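PDB 3DR5: putative O-Methyltransferase, which probably transfers methyl groups to hydroxyl oxygens, with S-adenosyl-L-methionine as the likely methyl donor, although its substrate is unknown. Local coordinates for residues P65-V70 with R95-L100; L84-P89 with S109-L114. All blocks are in the same frame, centred on the assembly; numbering follows the deposited sequence.

From the N terminus, the chain reaches residues 65-70, where strand 59-63 gives way to helix 67-77, then 84-89 on strand 83-87. Residues 95-100 on helix 91-103 come next and close the loop of contact 1. Residues 109-114, on strand 111-114, close contact 2. Since the segments alternate along the chain, the two loops cross. Contact 1 pairs two neighbouring helices; contact 2 pairs two neighbouring strands, and the centres lie about 9 Å apart. They meet directly: Ala67 CB is 3.7 Å from Cys86 SG, and Ala97 CB is 3.6 Å from Phe113 CE1, so the helix pair packs directly on the strand pair.

Contact 1. Residues P65-V70 with R95-L100; sequences PAAGLV and RQAKAL
Pro65 and Gln96 are joined through a water, which donates to Pro65 O at 2.5 Å and to Gln96 OE1 at 2.6 Å; at this resolution the shortness of these lengths says nothing about strength. With CD nearly anti to CA (chi2 161°), the Gln96 side chain extends to place OE1 at this water, and it also touches Phe32 and Leu34. Ala66, in the N-cap position, turns its methyl away from the second helix, while its N-H donates to Thr64 OG1. With Ala67 the apolar contact starts, its CB lying 4.3 Å from Ala97 CB, methyl against methyl. Gly68 carries the largest share of the buried surface, and here the two backbones come closest, Gly68 CA lying 4.2 Å from Ala97 CA. Gly68 N lies 4.0 Å from Ala97 CB, and Leu100 CD1 settles on the bare backbone, 3.9 Å from Gly68 CA. Leu100 sets CG beside its own backbone N (chi1 -77°), and CD1 is the branch that faces the glycine. The same methyl still skims Leu69 N at 4.4 Å, whereas the Leu69 side chain leaves the contact and touches Arg26 of helix 20-31, the helix that also touches Leu100 through Ala25. No direct hydrogen bond crosses the pair. The evidence thus points to close helix packing through small residues, at the turn that follows the first strand of a Rossmann-like methyltransferase sheet. In class I relatives this turn carries the glycine-rich cofactor loop, and a similar role here is probable but unproven.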
ATOM      1  N   PRO A  65     -13.965   6.041  15.005  1.00 32.35           N
ATOM      2  CA  PRO A  65     -14.719   5.573  16.177  1.00 32.48           C
ATOM      3  C   PRO A  65     -14.166   4.239  16.673  1.00 33.51           C
ATOM      4  O   PRO A  65     -14.324   3.887  17.832  1.00 35.67           O
ATOM      5  CB  PRO A  65     -16.143   5.409  15.651  1.00 31.90           C
ATOM      6  CG  PRO A  65     -16.229   6.387  14.543  1.00 34.17           C
ATOM      7  CD  PRO A  65     -14.866   6.357  13.880  1.00 32.46           C
ATOM      8  N   ALA A  66     -13.543   3.485  15.776  1.00 33.82           N
ATOM      9  CA  ALA A  66     -12.964   2.186  16.130  1.00 33.47           C
ATOM     10  C   ALA A  66     -11.442   2.253  16.048  1.00 34.22           C
ATOM     11  O   ALA A  66     -10.822   1.548  15.261  1.00 32.79           O
ATOM     12  CB  ALA A  66     -13.478   1.104  15.189  1.00 34.03           C
ATOM     13  N   ALA A  67     -10.839   3.098  16.876  1.00 34.58           N
ATOM     14  CA  ALA A  67      -9.390   3.275  16.885  1.00 34.68           C
ATOM     15  C   ALA A  67      -8.629   2.059  17.390  1.00 35.19           C
ATOM     16  O   ALA A  67      -7.436   1.903  17.111  1.00 33.42           O
ATOM     17  CB  ALA A  67      -9.023   4.500  17.718  1.00 33.52           C
ATOM     18  N   GLY A  68      -9.326   1.206  18.133  1.00 34.05           N
ATOM     19  CA  GLY A  68      -8.697   0.024  18.681  1.00 33.14           C
ATOM     20  C   GLY A  68      -8.306  -0.989  17.621  1.00 33.00           C
ATOM     21  O   GLY A  68      -7.186  -1.516  17.634  1.00 31.77           O
ATOM     22  N   LEU A  69      -9.227  -1.272  16.708  1.00 31.47           N
ATOM     23  CA  LEU A  69      -8.962  -2.230  15.649  1.00 32.26           C
ATOM     24  C   LEU A  69      -7.885  -1.646  14.725  1.00 33.07           C
ATOM     25  O   LEU A  69      -6.826  -2.233  14.540  1.00 33.37           O
ATOM     26  CB  LEU A  69     -10.251  -2.529  14.866  1.00 30.74           C
ATOM     27  CG  LEU A  69     -10.092  -3.403  13.616  1.00 32.20           C
ATOM     28  CD1 LEU A  69      -9.661  -4.808  13.996  1.00 32.82           C
ATOM     29  CD2 LEU A  69     -11.404  -3.440  12.862  1.00 29.97           C
ATOM     30  N   VAL A  70      -8.168  -0.484  14.155  1.00 33.16           N
ATOM     31  CA  VAL A  70      -7.233   0.202  13.267  1.00 34.67           C
ATOM     32  C   VAL A  70      -5.842   0.368  13.896  1.00 34.31           C
ATOM     33  O   VAL A  70      -4.830   0.070  13.253  1.00 33.10           O
ATOM     34  CB  VAL A  70      -7.787   1.598  12.879  1.00 35.05           C
ATOM     35  CG1 VAL A  70      -6.706   2.436  12.180  1.00 37.65           C
ATOM     36  CG2 VAL A  70      -8.989   1.434  11.974  1.00 33.13           C
ATOM     37  N   ARG A  95     -12.552   4.402  26.020  1.00 37.73           N
ATOM     38  CA  ARG A  95     -12.460   3.243  26.906  1.00 38.04           C
ATOM     39  C   ARG A  95     -12.288   1.992  26.051  1.00 36.71           C
ATOM     40  O   ARG A  95     -11.489   1.117  26.374  1.00 37.54           O
ATOM     41  CB  ARG A  95     -13.722   3.096  27.762  1.00 37.76           C
ATOM     42  CG  ARG A  95     -13.625   3.735  29.133  1.00 41.07           C
ATOM     43  CD  ARG A  95     -14.576   3.068  30.121  1.00 41.47           C
ATOM     44  NE  ARG A  95     -13.873   2.256  31.114  1.00 44.73           N
ATOM     45  CZ  ARG A  95     -14.435   1.275  31.817  1.00 48.22           C
ATOM     46  NH1 ARG A  95     -15.716   0.973  31.641  1.00 43.75           N
ATOM     47  NH2 ARG A  95     -13.718   0.590  32.702  1.00 50.29           N
ATOM     48  N   GLN A  96     -13.042   1.921  24.958  1.00 36.06           N
ATOM     49  CA  GLN A  96     -12.987   0.777  24.046  1.00 36.78           C
ATOM     50  C   GLN A  96     -11.587   0.573  23.465  1.00 37.11           C
ATOM     51  O   GLN A  96     -11.101  -0.557  23.388  1.00 38.28           O
ATOM     52  CB  GLN A  96     -14.023   0.954  22.913  1.00 36.09           C
ATOM     53  CG  GLN A  96     -15.466   0.612  23.322  1.00 35.76           C
ATOM     54  CD  GLN A  96     -16.532   1.195  22.390  1.00 37.87           C
ATOM     55  OE1 GLN A  96     -16.285   1.419  21.205  1.00 37.55           O
ATOM     56  NE2 GLN A  96     -17.730   1.437  22.931  1.00 37.71           N
ATOM     57  N   ALA A  97     -10.945   1.667  23.068  1.00 36.86           N
ATOM     58  CA  ALA A  97      -9.609   1.616  22.477  1.00 38.73           C
ATOM     59  C   ALA A  97      -8.502   1.291  23.478  1.00 39.18           C
ATOM     60  O   ALA A  97      -7.734   0.356  23.273  1.00 40.70           O
ATOM     61  CB  ALA A  97      -9.302   2.938  21.767  1.00 38.41           C
ATOM     62  N   LYS A  98      -8.417   2.069  24.554  1.00 41.29           N
ATOM     63  CA  LYS A  98      -7.399   1.851  25.580  1.00 42.21           C
ATOM     64  C   LYS A  98      -7.457   0.429  26.144  1.00 41.35           C
ATOM     65  O   LYS A  98      -6.426  -0.150  26.505  1.00 41.72           O
ATOM     66  CB  LYS A  98      -7.559   2.873  26.708  1.00 42.60           C
ATOM     67  CG  LYS A  98      -7.136   4.295  26.325  1.00 46.99           C
ATOM     68  CD  LYS A  98      -7.571   5.290  27.401  1.00 50.33           C
ATOM     69  CE  LYS A  98      -6.430   6.171  27.886  1.00 52.72           C
ATOM     70  NZ  LYS A  98      -6.428   7.517  27.251  1.00 55.75           N
ATOM     71  N   ALA A  99      -8.659  -0.133  26.215  1.00 40.82           N
ATOM     72  CA  ALA A  99      -8.838  -1.493  26.709  1.00 40.65           C
ATOM     73  C   ALA A  99      -8.160  -2.463  25.729  1.00 41.49           C
ATOM     74  O   ALA A  99      -7.327  -3.280  26.126  1.00 42.92           O
ATOM     75  CB  ALA A  99     -10.325  -1.821  26.817  1.00 39.72           C
ATOM     76  N   LEU A 100      -8.522  -2.379  24.448  1.00 41.47           N
ATOM     77  CA  LEU A 100      -7.946  -3.260  23.429  1.00 42.16           C
ATOM     78  C   LEU A 100      -6.417  -3.184  23.380  1.00 43.10           C
ATOM     79  O   LEU A 100      -5.746  -4.201  23.185  1.00 44.57           O
ATOM     80  CB  LEU A 100      -8.549  -2.943  22.052  1.00 40.19           C
ATOM     81  CG  LEU A 100      -9.966  -3.486  21.846  1.00 40.76           C
ATOM     82  CD1 LEU A 100     -10.578  -2.854  20.603  1.00 38.21           C
ATOM     83  CD2 LEU A 100      -9.924  -5.018  21.718  1.00 39.23           C
TER
HETATM   84  O   HOH W   1     -14.279   2.301  19.745  1.00 36.37           O

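Contact 2. Residues L84-P89 with S109-L114; sequences LTCIDP and SRVRFL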
ATOM      1  N   LEU A  84       0.991   6.244  18.722  1.00 33.33           N
ATOM      2  CA  LEU A  84      -0.225   6.222  17.924  1.00 32.12           C
ATOM      3  C   LEU A  84      -1.145   7.206  18.637  1.00 31.40           C
ATOM      4  O   LEU A  84      -1.384   7.098  19.844  1.00 32.33           O
ATOM      5  CB  LEU A  84      -0.889   4.833  17.898  1.00 32.68           C
ATOM      6  CG  LEU A  84      -2.327   4.805  17.344  1.00 29.79           C
ATOM      7  CD1 LEU A  84      -2.342   5.132  15.849  1.00 30.01           C
ATOM      8  CD2 LEU A  84      -2.916   3.423  17.589  1.00 28.22           C
ATOM      9  N   THR A  85      -1.642   8.186  17.897  1.00 32.14           N
ATOM     10  CA  THR A  85      -2.550   9.180  18.454  1.00 30.98           C
ATOM     11  C   THR A  85      -3.940   8.880  17.902  1.00 31.89           C
ATOM     12  O   THR A  85      -4.166   8.941  16.693  1.00 32.68           O
ATOM     13  CB  THR A  85      -2.117  10.607  18.061  1.00 30.16           C
ATOM     14  OG1 THR A  85      -0.850  10.897  18.663  1.00 30.62           O
ATOM     15  CG2 THR A  85      -3.146  11.629  18.510  1.00 30.92           C
ATOM     16  N   CYS A  86      -4.863   8.545  18.799  1.00 32.18           N
ATOM     17  CA  CYS A  86      -6.237   8.237  18.424  1.00 31.91           C
ATOM     18  C   CYS A  86      -7.118   9.436  18.733  1.00 32.73           C
ATOM     19  O   CYS A  86      -6.957  10.091  19.760  1.00 33.43           O
ATOM     20  CB  CYS A  86      -6.745   7.022  19.197  1.00 31.46           C
ATOM     21  SG  CYS A  86      -5.723   5.546  19.012  1.00 30.56           S
ATOM     22  N   ILE A  87      -8.059   9.714  17.841  1.00 32.21           N
ATOM     23  CA  ILE A  87      -8.947  10.856  18.014  1.00 32.24           C
ATOM     24  C   ILE A  87     -10.424  10.550  17.788  1.00 34.38           C
ATOM     25  O   ILE A  87     -10.823  10.158  16.682  1.00 35.36           O
ATOM     26  CB  ILE A  87      -8.585  12.001  17.041  1.00 31.54           C
ATOM     27  CG1 ILE A  87      -7.073  12.243  17.041  1.00 28.05           C
ATOM     28  CG2 ILE A  87      -9.354  13.268  17.419  1.00 28.77           C
ATOM     29  CD1 ILE A  87      -6.637  13.417  16.189  1.00 31.08           C
ATOM     30  N   ASP A  88     -11.222  10.712  18.841  1.00 34.03           N
ATOM     31  CA  ASP A  88     -12.666  10.537  18.760  1.00 34.37           C
ATOM     32  C   ASP A  88     -13.296  11.256  19.965  1.00 33.50           C
ATOM     33  O   ASP A  88     -12.737  11.254  21.058  1.00 33.15           O
ATOM     34  CB  ASP A  88     -13.075   9.054  18.752  1.00 32.69           C
ATOM     35  CG  ASP A  88     -14.561   8.868  18.432  1.00 32.83           C
ATOM     36  OD1 ASP A  88     -14.942   9.011  17.253  1.00 33.51           O
ATOM     37  OD2 ASP A  88     -15.347   8.605  19.364  1.00 31.22           O
ATOM     38  N   PRO A  89     -14.460  11.896  19.766  1.00 35.06           N
ATOM     39  CA  PRO A  89     -15.168  12.627  20.830  1.00 37.30           C
ATOM     40  C   PRO A  89     -15.964  11.797  21.834  1.00 39.95           C
ATOM     41  O   PRO A  89     -16.353  12.301  22.890  1.00 40.65           O
ATOM     42  CB  PRO A  89     -16.079  13.574  20.051  1.00 36.50           C
ATOM     43  CG  PRO A  89     -16.422  12.787  18.826  1.00 33.94           C
ATOM     44  CD  PRO A  89     -15.119  12.085  18.457  1.00 35.74           C
ATOM     45  N   SER A 109       2.462   4.071  27.037  1.00 45.54           N
ATOM     46  CA  SER A 109       3.359   5.085  26.489  1.00 44.50           C
ATOM     47  C   SER A 109       3.394   5.128  24.962  1.00 43.25           C
ATOM     48  O   SER A 109       3.861   6.103  24.370  1.00 42.75           O
ATOM     49  CB  SER A 109       4.770   4.846  27.019  1.00 44.79           C
ATOM     50  OG  SER A 109       5.046   3.456  27.064  1.00 45.92           O
ATOM     51  N   ARG A 110       2.896   4.067  24.334  1.00 42.31           N
ATOM     52  CA  ARG A 110       2.873   3.965  22.879  1.00 41.07           C
ATOM     53  C   ARG A 110       1.627   4.594  22.257  1.00 40.37           C
ATOM     54  O   ARG A 110       1.611   4.921  21.073  1.00 38.73           O
ATOM     55  CB  ARG A 110       2.941   2.501  22.450  1.00 41.93           C
ATOM     56  CG  ARG A 110       4.245   1.776  22.738  1.00 39.91           C
ATOM     57  CD  ARG A 110       5.416   2.413  22.004  1.00 39.10           C
ATOM     58  NE  ARG A 110       5.166   2.697  20.587  1.00 35.37           N
ATOM     59  CZ  ARG A 110       5.114   1.784  19.622  1.00 36.20           C
ATOM     60  NH1 ARG A 110       5.294   0.506  19.902  1.00 32.35           N
ATOM     61  NH2 ARG A 110       4.926   2.161  18.363  1.00 34.00           N
ATOM     62  N   VAL A 111       0.590   4.766  23.066  1.00 39.59           N
ATOM     63  CA  VAL A 111      -0.667   5.329  22.590  1.00 38.83           C
ATOM     64  C   VAL A 111      -1.073   6.618  23.302  1.00 38.15           C
ATOM     65  O   VAL A 111      -0.711   6.851  24.453  1.00 37.24           O
ATOM     66  CB  VAL A 111      -1.817   4.308  22.735  1.00 38.00           C
ATOM     67  CG1 VAL A 111      -3.149   4.971  22.421  1.00 42.01           C
ATOM     68  CG2 VAL A 111      -1.595   3.122  21.794  1.00 38.16           C
ATOM     69  N   ARG A 112      -1.840   7.440  22.598  1.00 36.98           N
ATOM     70  CA  ARG A 112      -2.320   8.697  23.128  1.00 36.33           C
ATOM     71  C   ARG A 112      -3.741   8.895  22.598  1.00 35.66           C
ATOM     72  O   ARG A 112      -3.964   8.859  21.382  1.00 36.99           O
ATOM     73  CB  ARG A 112      -1.388   9.813  22.637  1.00 36.34           C
ATOM     74  CG  ARG A 112      -1.874  11.218  22.862  1.00 37.42           C
ATOM     75  CD  ARG A 112      -1.449  12.084  21.686  1.00 40.20           C
ATOM     76  NE  ARG A 112      -0.779  13.308  22.110  1.00 45.44           N
ATOM     77  CZ  ARG A 112      -0.236  14.189  21.276  1.00 48.74           C
ATOM     78  NH1 ARG A 112      -0.279  13.992  19.961  1.00 49.80           N
ATOM     79  NH2 ARG A 112       0.348  15.271  21.763  1.00 49.68           N
ATOM     80  N   PHE A 113      -4.702   9.102  23.492  1.00 34.58           N
ATOM     81  CA  PHE A 113      -6.073   9.304  23.045  1.00 35.15           C
ATOM     82  C   PHE A 113      -6.538  10.739  23.277  1.00 35.07           C
ATOM     83  O   PHE A 113      -6.453  11.269  24.386  1.00 37.67           O
ATOM     84  CB  PHE A 113      -7.033   8.333  23.742  1.00 34.40           C
ATOM     85  CG  PHE A 113      -8.285   8.043  22.943  1.00 36.00           C
ATOM     86  CD1 PHE A 113      -8.448   6.818  22.294  1.00 36.27           C
ATOM     87  CD2 PHE A 113      -9.273   9.011  22.797  1.00 32.65           C
ATOM     88  CE1 PHE A 113      -9.576   6.568  21.502  1.00 33.82           C
ATOM     89  CE2 PHE A 113     -10.403   8.774  22.016  1.00 34.72           C
ATOM     90  CZ  PHE A 113     -10.557   7.549  21.364  1.00 33.01           C
ATOM     91  N   LEU A 114      -7.022  11.377  22.220  1.00 35.24           N
ATOM     92  CA  LEU A 114      -7.518  12.742  22.336  1.00 35.75           C
ATOM     93  C   LEU A 114      -9.049  12.720  22.191  1.00 36.12           C
ATOM     94  O   LEU A 114      -9.583  12.543  21.089  1.00 33.29           O
ATOM     95  CB  LEU A 114      -6.897  13.648  21.254  1.00 35.98           C
ATOM     96  CG  LEU A 114      -5.369  13.606  21.095  1.00 35.98           C
ATOM     97  CD1 LEU A 114      -4.930  14.562  19.995  1.00 30.83           C
ATOM     98  CD2 LEU A 114      -4.706  13.979  22.413  1.00 37.70           C
TER
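The Phe113 ring has the carbonyl oxygen of Cys86 over one face, 3.9 Å above the plane and displaced toward the rim. At its edge, in the ring plane, Asp88 O lies 3.5 Å from Phe113 CE2. Cys86 CB packs against Phe113 CD1 at 3.5 Å, and Cys86 SG makes an oblique sulfur-aromatic contact, 5.3 Å from the Phe113 ring centroid and 50° off its normal. Phe113 sets CG anti to its backbone N (chi1 -154°), which lays the ring alongside Cys86 and Asp88; Gln94 and Lys98 of helix 91-103 add further contacts. The other flat group, the Arg112 guanidinium, meets Thr85 OG1 at its edge: NH1 gives a weak bond of 3.4 Å to that hydroxyl and has a second weak one with Tyr130 OH. Thr85 and Arg112 run side by side, and the other branch of Thr85, CG2, touches Leu114 CD1 at 3.7 Å.

Parallel pairing underlies these contacts, with the two strands 21° apart in direction. Four backbone hydrogen bonds, Leu84 N to Arg110 O, Arg112 N to Leu84 O, Cys86 N to Arg112 O and Leu114 N to Cys86 O, each measure 2.8 Å. Helix 91-103 joins the strands in a beta-alpha-beta crossover of the Rossmann-like sheet, where 111-114 is an outermost strand within this chain. In class I methyltransferases an acidic residue near the end of the second strand often binds the cofactor ribose; Asp88 may correspond to it. Leu84, Cys86, Val111 and Phe113 share one face of this sheet; Thr85, Ile87, Arg112 and Leu114 share the other.

The pairing slackens at its C-terminal end, where Asp88 N reaches Leu114 O in a weak 3.3 Å bond. The Asp88 carboxylate turns to neighbours instead, OD2 accepting from Glu90 N and bonding to His93 ND1.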